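Local coordinates for protein profilin (Schizosaccharomyces pombe, PDB 3D9Y) that binds monomeric actin one to one, preventing or promoting its polymerization depending on concentration, and is essential for cytokinesis in fission yeast, at residues S2-S10 with I22-A33; Q45-D53 with C90-V99. All blocks are in the same frame, centred on the assembly; numbering follows the deposited sequence.

Contact 1: S2-S10 with I22-A33; sequences SWQAYVDTS and IVSRAGDSVWAA
Trp3 and Trp31 run alongside each other from the same direction where the N-terminal helix of the profilin fold meets the edge hairpin of its antiparallel sheet. In profilins generally, the N- and C-terminal helices share one face of this sheet and, with aromatic side chains, form the poly-proline binding surface; the two tryptophans and Tyr6 are consistent with that site, and a glycerol molecule rests beside Trp31. The six-membered rings are inclined at 47°, neither stacked nor edge-to-face. The six-membered ring of Trp31 presents CE3 and CZ3 over one face of Trp3, with CZ3 3.6 Å from Trp3 CZ2. Trp3 is turned beside its own backbone N, CG anti to the carbonyl carbon (chi1 -69°), which carries the indole out over the hairpin. Ile22 crosses it at about a right angle, placing CD1 at the ring edge, 3.9 Å from Trp3 CE3. The same methyl touches Tyr6 at CB, 3.5 Å from Ile22 CD1, whereas the Tyr6 ring leads away toward Leu118, Tyr121 and Leu122 of the C-terminal helix. Val7 passes Ile22 head to tail, its CG2 touching both Ile22 CG1 and the methyl of Ala32. That small methyl lets the helix come close: Ala32 CB lies 3.5 Å from Trp3 C. A classic beta bulge sets Trp31 and Ala32 opposite Ile22, and Ile22 O accepts from both backbone N-H groups. Beyond the apolar patch, the Gln4 amide grips the edge strand twice. Ala33 N donates to Gln4 OE1 at 3.3 Å, while Gln4 NE2, which also donates to Asp8 OD1, gives a 3.0 Å bond to Ala33 O, approaching from above the plane of that carbonyl.

Contact 2: Q45-D53 with C90-V99; sequences QGLAAGFQD and CVATKLCILV
Phe51 sets its ring, projecting from helix 41-52, against Ala92, Cys90 and Ile97. Its CB carries CG anti to the carbonyl carbon (chi1 -73°), directing the ring at the sheet. CD1 and CE1 run beneath the methyl of Ala92, which sits over the centre of one face in a CH-pi contact, 4.0 Å from the ring centroid and 10° off its normal. On the other flank CD2 meets Ile97 CD1, and CE2 touches that methyl and Ile97 CG2, each at 3.7 Å, the two side chains overlapping antiparallel. The tip, CZ, approaches Cys90 CB and has Cys90 O in the ring plane at 3.9 Å. With an alanine in place of Phe51, the Ala92 methyl would probably lose its aromatic partner and a gap would open beside Ile97. One turn earlier, Leu47 meets Val99 tip to tip, CD2 to CG2 at 4.0 Å, and sets CD1 against Cys90 SG. The helix thus packs across paired strands 86-92 and 96-102, its segment inclined at 64° to strand 90-92, while Val91 turns to the other sheet face, against helix 108-125.

How the contacts relate
From the N terminus, helix 3-12 leads into strand 19-24, and contact 1 closes over the short intervening connection by packing that helix on the hairpin formed with strand 30-33. The chain then enters helix 41-52, where contact 2 opens; it closes a longer excursion through helix 56-60 and the strands from 62-64 to 78-83, returning in the hairpin 90-99. The contacts follow in series, neither nesting nor crossing. They are joined within one sheet, where strands 19-24 and 96-102 are neighbours, with a backbone hydrogen bond between Ile97 N and Val23 O (2.8 Å). Contact 1 thus ties the N-terminal helix to the sheet's edge, and contact 2 fastens helix 41-52 over its middle.

Contact 1: S2-S10 with I22-A33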
loop_
_atom_site.group_PDB
_atom_site.type_symbol
_atom_site.label_atom_id
_atom_site.label_comp_id
_atom_site.label_asym_id
_atom_site.label_seq_id
_atom_site.Cartn_x
_atom_site.Cartn_y
_atom_site.Cartn_z
ATOM N N SER A 2 -14.291 -4.337 -10.944
ATOM C CA SER A 2 -12.901 -4.743 -11.313
ATOM C C SER A 2 -11.898 -4.180 -10.318
ATOM O O SER A 2 -12.161 -3.165 -9.673
ATOM C CB SER A 2 -12.559 -4.241 -12.718
ATOM O OG SER A 2 -12.391 -2.834 -12.718
ATOM N N TRP A 3 -10.740 -4.823 -10.200
ATOM C CA TRP A 3 -9.720 -4.336 -9.275
ATOM C C TRP A 3 -9.177 -2.973 -9.693
ATOM O O TRP A 3 -8.870 -2.156 -8.826
ATOM C CB TRP A 3 -8.592 -5.356 -9.109
ATOM C CG TRP A 3 -9.060 -6.571 -8.387
ATOM C CD1 TRP A 3 -9.323 -7.789 -8.925
ATOM C CD2 TRP A 3 -9.371 -6.671 -6.992
ATOM N NE1 TRP A 3 -9.759 -8.654 -7.953
ATOM C CE2 TRP A 3 -9.793 -7.995 -6.754
ATOM C CE3 TRP A 3 -9.317 -5.777 -5.922
ATOM C CZ2 TRP A 3 -10.171 -8.446 -5.488
ATOM C CZ3 TRP A 3 -9.689 -6.224 -4.660
ATOM C CH2 TRP A 3 -10.108 -7.547 -4.454
ATOM N N GLN A 4 -9.060 -2.725 -11.001
ATOM C CA GLN A 4 -8.589 -1.420 -11.482
ATOM C C GLN A 4 -9.505 -0.287 -11.013
ATOM O O GLN A 4 -9.040 0.815 -10.749
ATOM C CB GLN A 4 -8.444 -1.395 -13.007
ATOM C CG GLN A 4 -7.735 -0.142 -13.544
ATOM C CD GLN A 4 -6.316 0.014 -12.994
ATOM O OE1 GLN A 4 -5.589 -0.960 -12.852
ATOM N NE2 GLN A 4 -5.925 1.245 -12.686
ATOM N N ALA A 5 -10.803 -0.563 -10.917
ATOM C CA ALA A 5 -11.769 0.437 -10.465
ATOM C C ALA A 5 -11.541 0.821 -9.010
ATOM O O ALA A 5 -11.803 1.951 -8.613
ATOM C CB ALA A 5 -13.165 -0.071 -10.640
ATOM N N TYR A 6 -11.089 -0.134 -8.209
ATOM C CA TYR A 6 -10.709 0.163 -6.833
ATOM C C TYR A 6 -9.546 1.161 -6.801
ATOM O O TYR A 6 -9.528 2.087 -5.997
ATOM C CB TYR A 6 -10.377 -1.131 -6.070
ATOM C CG TYR A 6 -11.596 -1.834 -5.519
ATOM C CD1 TYR A 6 -12.080 -1.528 -4.256
ATOM C CD2 TYR A 6 -12.261 -2.810 -6.254
ATOM C CE1 TYR A 6 -13.200 -2.166 -3.740
ATOM C CE2 TYR A 6 -13.379 -3.458 -5.746
ATOM C CZ TYR A 6 -13.845 -3.127 -4.490
ATOM O OH TYR A 6 -14.948 -3.762 -3.973
ATOM N N VAL A 7 -8.578 0.989 -7.690
ATOM C CA VAL A 7 -7.445 1.908 -7.755
ATOM C C VAL A 7 -7.884 3.292 -8.244
ATOM O O VAL A 7 -7.634 4.306 -7.585
ATOM C CB VAL A 7 -6.316 1.338 -8.657
ATOM C CG1 VAL A 7 -5.307 2.418 -9.022
ATOM C CG2 VAL A 7 -5.634 0.178 -7.957
ATOM N N ASP A 8 -8.561 3.317 -9.392
ATOM C CA ASP A 8 -8.874 4.568 -10.080
ATOM C C ASP A 8 -9.976 5.355 -9.379
ATOM O O ASP A 8 -9.822 6.548 -9.100
ATOM C CB ASP A 8 -9.261 4.288 -11.533
ATOM C CG ASP A 8 -8.088 3.812 -12.388
ATOM O OD1 ASP A 8 -6.900 4.010 -12.018
ATOM O OD2 ASP A 8 -8.353 3.234 -13.465
ATOM N N THR A 9 -11.087 4.689 -9.087
ATOM C CA THR A 9 -12.255 5.357 -8.532
ATOM C C THR A 9 -12.138 5.511 -7.021
ATOM O O THR A 9 -12.286 6.609 -6.487
ATOM C CB THR A 9 -13.554 4.587 -8.890
ATOM O OG1 THR A 9 -13.736 4.583 -10.312
ATOM C CG2 THR A 9 -14.778 5.225 -8.236
ATOM N N SER A 10 -11.839 4.419 -6.333
ATOM C CA SER A 10 -11.862 4.436 -4.874
ATOM C C SER A 10 -10.643 5.095 -4.224
ATOM O O SER A 10 -10.768 5.694 -3.165
ATOM C CB SER A 10 -12.054 3.017 -4.340
ATOM O OG SER A 10 -13.275 2.482 -4.818
ATOM N N ILE A 22 -2.913 -2.688 -6.076
ATOM C CA ILE A 22 -3.503 -3.761 -5.276
ATOM C C ILE A 22 -2.788 -5.049 -5.659
ATOM O O ILE A 22 -2.685 -5.372 -6.831
ATOM C CB ILE A 22 -5.015 -3.899 -5.506
ATOM C CG1 ILE A 22 -5.707 -2.575 -5.144
ATOM C CG2 ILE A 22 -5.572 -5.083 -4.694
ATOM C CD1 ILE A 22 -7.169 -2.503 -5.490
ATOM N N VAL A 23 -2.272 -5.758 -4.658
ATOM C CA VAL A 23 -1.423 -6.930 -4.887
ATOM C C VAL A 23 -1.870 -8.103 -4.013
ATOM O O VAL A 23 -2.548 -7.913 -3.013
ATOM C CB VAL A 23 0.075 -6.590 -4.631
ATOM C CG1 VAL A 23 0.514 -5.404 -5.482
ATOM C CG2 VAL A 23 0.327 -6.282 -3.187
ATOM N N SER A 24 -1.487 -9.322 -4.393
ATOM C CA SER A 24 -1.856 -10.507 -3.620
ATOM C C SER A 24 -1.163 -10.542 -2.251
ATOM O O SER A 24 0.026 -10.250 -2.160
ATOM C CB SER A 24 -1.499 -11.778 -4.404
ATOM O OG SER A 24 -1.721 -12.929 -3.606
ATOM N N ARG A 25 -1.902 -10.915 -1.198
ATOM C CA ARG A 25 -1.323 -11.091 0.152
ATOM C C ARG A 25 -0.166 -12.100 0.151
ATOM O O ARG A 25 0.760 -11.986 0.957
ATOM C CB ARG A 25 -2.381 -11.567 1.170
ATOM C CG ARG A 25 -2.468 -10.764 2.458
ATOM C CD ARG A 25 -1.386 -11.081 3.452
ATOM N NE ARG A 25 -1.687 -10.550 4.787
ATOM C CZ ARG A 25 -0.939 -10.750 5.878
ATOM N NH1 ARG A 25 0.164 -11.487 5.826
ATOM N NH2 ARG A 25 -1.303 -10.210 7.043
ATOM N N ALA A 26 -0.239 -13.094 -0.736
ATOM C CA ALA A 26 0.816 -14.111 -0.858
ATOM C C ALA A 26 2.064 -13.608 -1.599
ATOM O O ALA A 26 3.087 -14.290 -1.604
ATOM C CB ALA A 26 0.268 -15.364 -1.549
ATOM N N GLY A 27 1.966 -12.443 -2.243
ATOM C CA GLY A 27 3.110 -11.828 -2.921
ATOM C C GLY A 27 3.423 -12.442 -4.276
ATOM O O GLY A 27 4.540 -12.320 -4.765
ATOM N N ASP A 28 2.419 -13.067 -4.885
ATOM C CA ASP A 28 2.573 -13.816 -6.139
ATOM C C ASP A 28 2.168 -13.026 -7.384
ATOM O O ASP A 28 2.589 -13.371 -8.486
ATOM C CB ASP A 28 1.718 -15.085 -6.094
ATOM C CG ASP A 28 0.245 -14.782 -5.862
ATOM O OD1 ASP A 28 -0.106 -14.457 -4.710
ATOM O OD2 ASP A 28 -0.553 -14.834 -6.820
ATOM N N SER A 29 1.331 -12.003 -7.218
ATOM C CA SER A 29 0.866 -11.211 -8.359
ATOM C C SER A 29 0.315 -9.840 -7.979
ATOM O O SER A 29 -0.030 -9.581 -6.816
ATOM C CB SER A 29 -0.207 -11.983 -9.136
ATOM O OG SER A 29 -1.360 -12.187 -8.338
ATOM N N VAL A 30 0.239 -8.975 -8.991
ATOM C CA VAL A 30 -0.356 -7.653 -8.871
ATOM C C VAL A 30 -1.713 -7.683 -9.554
ATOM O O VAL A 30 -1.813 -8.037 -10.729
ATOM C CB VAL A 30 0.536 -6.609 -9.520
ATOM N N TRP A 31 -2.760 -7.321 -8.818
ATOM C CA TRP A 31 -4.121 -7.404 -9.337
ATOM C C TRP A 31 -4.576 -6.131 -10.057
ATOM O O TRP A 31 -5.410 -6.201 -10.965
ATOM C CB TRP A 31 -5.100 -7.741 -8.212
ATOM C CG TRP A 31 -4.885 -9.090 -7.566
ATOM C CD1 TRP A 31 -4.048 -10.092 -7.981
ATOM C CD2 TRP A 31 -5.567 -9.591 -6.417
ATOM N NE1 TRP A 31 -4.153 -11.173 -7.136
ATOM C CE2 TRP A 31 -5.083 -10.889 -6.171
ATOM C CE3 TRP A 31 -6.539 -9.060 -5.563
ATOM C CZ2 TRP A 31 -5.540 -11.666 -5.107
ATOM C CZ3 TRP A 31 -6.990 -9.831 -4.510
ATOM C CH2 TRP A 31 -6.490 -11.115 -4.287
ATOM N N ALA A 32 -4.041 -4.977 -9.653
ATOM C CA ALA A 32 -4.358 -3.685 -10.278
ATOM C C ALA A 32 -3.308 -2.636 -9.914
ATOM O O ALA A 32 -2.692 -2.716 -8.864
ATOM C CB ALA A 32 -5.709 -3.213 -9.834
ATOM N N ALA A 33 -3.135 -1.627 -10.761
ATOM C CA ALA A 33 -2.137 -0.587 -10.508
ATOM C C ALA A 33 -2.421 0.639 -11.358
ATOM O O ALA A 33 -2.975 0.516 -12.445
ATOM C CB ALA A 33 -0.744 -1.110 -10.784
#

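Contact 2: Q45-D53 with C90-V99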
loop_
_atom_site.group_PDB
_atom_site.type_symbol
_atom_site.label_atom_id
_atom_site.label_comp_id
_atom_site.label_asym_id
_atom_site.label_seq_id
_atom_site.Cartn_x
_atom_site.Cartn_y
_atom_site.Cartn_z
ATOM N N GLN A 45 6.910 -9.575 -3.265
ATOM C CA GLN A 45 7.372 -10.676 -2.417
ATOM C C GLN A 45 7.980 -10.122 -1.127
ATOM O O GLN A 45 7.704 -10.623 -0.029
ATOM C CB GLN A 45 8.375 -11.571 -3.169
ATOM C CG GLN A 45 7.699 -12.470 -4.214
ATOM C CD GLN A 45 8.646 -13.027 -5.265
ATOM O OE1 GLN A 45 9.850 -13.169 -5.034
ATOM N NE2 GLN A 45 8.095 -13.359 -6.440
ATOM N N GLY A 46 8.780 -9.067 -1.259
ATOM C CA GLY A 46 9.367 -8.398 -0.104
ATOM C C GLY A 46 8.336 -7.797 0.838
ATOM O O GLY A 46 8.428 -7.948 2.061
ATOM N N LEU A 47 7.353 -7.103 0.270
ATOM C CA LEU A 47 6.325 -6.451 1.068
ATOM C C LEU A 47 5.457 -7.499 1.760
ATOM O O LEU A 47 5.134 -7.363 2.942
ATOM C CB LEU A 47 5.474 -5.525 0.183
ATOM C CG LEU A 47 4.374 -4.711 0.854
ATOM C CD1 LEU A 47 4.946 -3.717 1.852
ATOM C CD2 LEU A 47 3.526 -3.989 -0.185
ATOM N N ALA A 48 5.102 -8.553 1.025
ATOM C CA ALA A 48 4.305 -9.643 1.587
ATOM C C ALA A 48 5.023 -10.301 2.767
ATOM O O ALA A 48 4.415 -10.552 3.808
ATOM C CB ALA A 48 3.964 -10.670 0.510
ATOM N N ALA A 49 6.316 -10.573 2.606
ATOM C CA ALA A 49 7.134 -11.116 3.697
ATOM C C ALA A 49 7.200 -10.166 4.899
ATOM O O ALA A 49 7.228 -10.612 6.047
ATOM C CB ALA A 49 8.533 -11.436 3.200
ATOM N N GLY A 50 7.213 -8.859 4.634
ATOM C CA GLY A 50 7.182 -7.846 5.691
ATOM C C GLY A 50 6.020 -7.968 6.662
ATOM O O GLY A 50 6.188 -7.797 7.863
ATOM N N PHE A 51 4.828 -8.260 6.152
ATOM C CA PHE A 51 3.665 -8.391 7.029
ATOM C C PHE A 51 3.798 -9.593 7.970
ATOM O O PHE A 51 3.203 -9.609 9.046
ATOM C CB PHE A 51 2.372 -8.481 6.210
ATOM C CG PHE A 51 1.973 -7.176 5.597
ATOM C CD1 PHE A 51 1.421 -6.173 6.382
ATOM C CD2 PHE A 51 2.169 -6.936 4.246
ATOM C CE1 PHE A 51 1.051 -4.948 5.817
ATOM C CE2 PHE A 51 1.788 -5.705 3.682
ATOM C CZ PHE A 51 1.248 -4.725 4.470
ATOM N N GLN A 52 4.600 -10.575 7.562
ATOM C CA GLN A 52 4.855 -11.774 8.368
ATOM C C GLN A 52 5.896 -11.524 9.471
ATOM O O GLN A 52 5.999 -12.319 10.406
ATOM C CB GLN A 52 5.334 -12.931 7.478
ATOM C CG GLN A 52 4.449 -13.239 6.262
ATOM C CD GLN A 52 5.098 -14.203 5.267
ATOM O OE1 GLN A 52 4.420 -14.753 4.398
ATOM N NE2 GLN A 52 6.413 -14.410 5.388
ATOM N N ASP A 53 6.685 -10.449 9.343
ATOM C CA ASP A 53 7.684 -10.062 10.367
ATOM C C ASP A 53 7.835 -8.532 10.377
ATOM O O ASP A 53 8.838 -7.976 9.907
ATOM C CB ASP A 53 9.024 -10.750 10.111
ATOM C CG ASP A 53 10.071 -10.438 11.181
ATOM O OD1 ASP A 53 9.729 -9.861 12.242
ATOM O OD2 ASP A 53 11.249 -10.789 10.966
ATOM N N CYS A 90 0.498 0.984 3.195
ATOM C CA CYS A 90 0.264 -0.392 2.775
ATOM C C CYS A 90 -0.600 -1.101 3.821
ATOM O O CYS A 90 -0.253 -1.132 4.993
ATOM C CB CYS A 90 1.579 -1.130 2.626
ATOM S SG CYS A 90 2.752 -0.351 1.509
ATOM N N VAL A 91 -1.702 -1.701 3.377
ATOM C CA VAL A 91 -2.651 -2.309 4.299
ATOM C C VAL A 91 -3.083 -3.669 3.761
ATOM O O VAL A 91 -3.554 -3.785 2.624
ATOM C CB VAL A 91 -3.867 -1.415 4.533
ATOM C CG1 VAL A 91 -4.763 -2.007 5.617
ATOM C CG2 VAL A 91 -3.422 -0.012 4.943
ATOM N N ALA A 92 -2.918 -4.695 4.589
ATOM C CA ALA A 92 -3.249 -6.064 4.193
ATOM C C ALA A 92 -4.698 -6.429 4.525
ATOM O O ALA A 92 -5.210 -6.104 5.602
ATOM C CB ALA A 92 -2.282 -7.039 4.862
ATOM N N THR A 93 -5.356 -7.101 3.586
ATOM C CA THR A 93 -6.686 -7.684 3.805
ATOM C C THR A 93 -6.505 -9.198 3.934
ATOM O O THR A 93 -5.385 -9.671 4.143
ATOM C CB THR A 93 -7.671 -7.319 2.658
ATOM O OG1 THR A 93 -7.278 -7.952 1.431
ATOM C CG2 THR A 93 -7.730 -5.823 2.451
ATOM N N LYS A 94 -7.585 -9.969 3.816
ATOM C CA LYS A 94 -7.471 -11.419 3.896
ATOM C C LYS A 94 -6.648 -11.960 2.733
ATOM O O LYS A 94 -5.771 -12.802 2.923
ATOM C CB LYS A 94 -8.856 -12.072 3.918
ATOM C CG LYS A 94 -8.830 -13.545 4.286
ATOM C CD LYS A 94 -10.225 -14.155 4.332
ATOM C CE LYS A 94 -10.749 -14.489 2.940
ATOM N NZ LYS A 94 -12.086 -15.157 2.967
ATOM N N LEU A 95 -6.928 -11.458 1.536
ATOM C CA LEU A 95 -6.332 -11.965 0.305
ATOM C C LEU A 95 -5.419 -10.980 -0.433
ATOM O O LEU A 95 -4.723 -11.380 -1.365
ATOM C CB LEU A 95 -7.450 -12.414 -0.644
ATOM C CG LEU A 95 -8.421 -13.467 -0.097
ATOM C CD1 LEU A 95 -9.450 -13.823 -1.152
ATOM C CD2 LEU A 95 -7.696 -14.720 0.383
ATOM N N CYS A 96 -5.411 -9.704 -0.030
ATOM C CA CYS A 96 -4.634 -8.678 -0.740
ATOM C C CYS A 96 -3.908 -7.668 0.155
ATOM O O CYS A 96 -4.062 -7.661 1.389
ATOM C CB CYS A 96 -5.512 -7.931 -1.755
ATOM S SG CYS A 96 -7.282 -8.357 -1.721
ATOM N N ILE A 97 -3.079 -6.853 -0.495
ATOM C CA ILE A 97 -2.459 -5.682 0.110
ATOM C C ILE A 97 -2.772 -4.455 -0.749
ATOM O O ILE A 97 -2.486 -4.446 -1.942
ATOM C CB ILE A 97 -0.928 -5.817 0.196
ATOM C CG1 ILE A 97 -0.524 -7.073 0.975
ATOM C CG2 ILE A 97 -0.321 -4.565 0.821
ATOM C CD1 ILE A 97 0.875 -7.568 0.649
ATOM N N LEU A 98 -3.350 -3.429 -0.130
ATOM C CA LEU A 98 -3.567 -2.145 -0.788
ATOM C C LEU A 98 -2.309 -1.294 -0.589
ATOM O O LEU A 98 -1.772 -1.247 0.510
ATOM C CB LEU A 98 -4.762 -1.437 -0.164
ATOM C CG LEU A 98 -6.086 -2.202 -0.113
ATOM C CD1 LEU A 98 -7.178 -1.314 0.441
ATOM C CD2 LEU A 98 -6.470 -2.726 -1.469
ATOM N N VAL A 99 -1.836 -0.678 -1.664
ATOM C CA VAL A 99 -0.682 0.209 -1.634
ATOM C C VAL A 99 -1.102 1.602 -2.134
ATOM O O VAL A 99 -1.472 1.750 -3.303
ATOM C CB VAL A 99 0.426 -0.346 -2.525
ATOM C CG1 VAL A 99 1.648 0.540 -2.498
ATOM C CG2 VAL A 99 0.794 -1.770 -2.098
#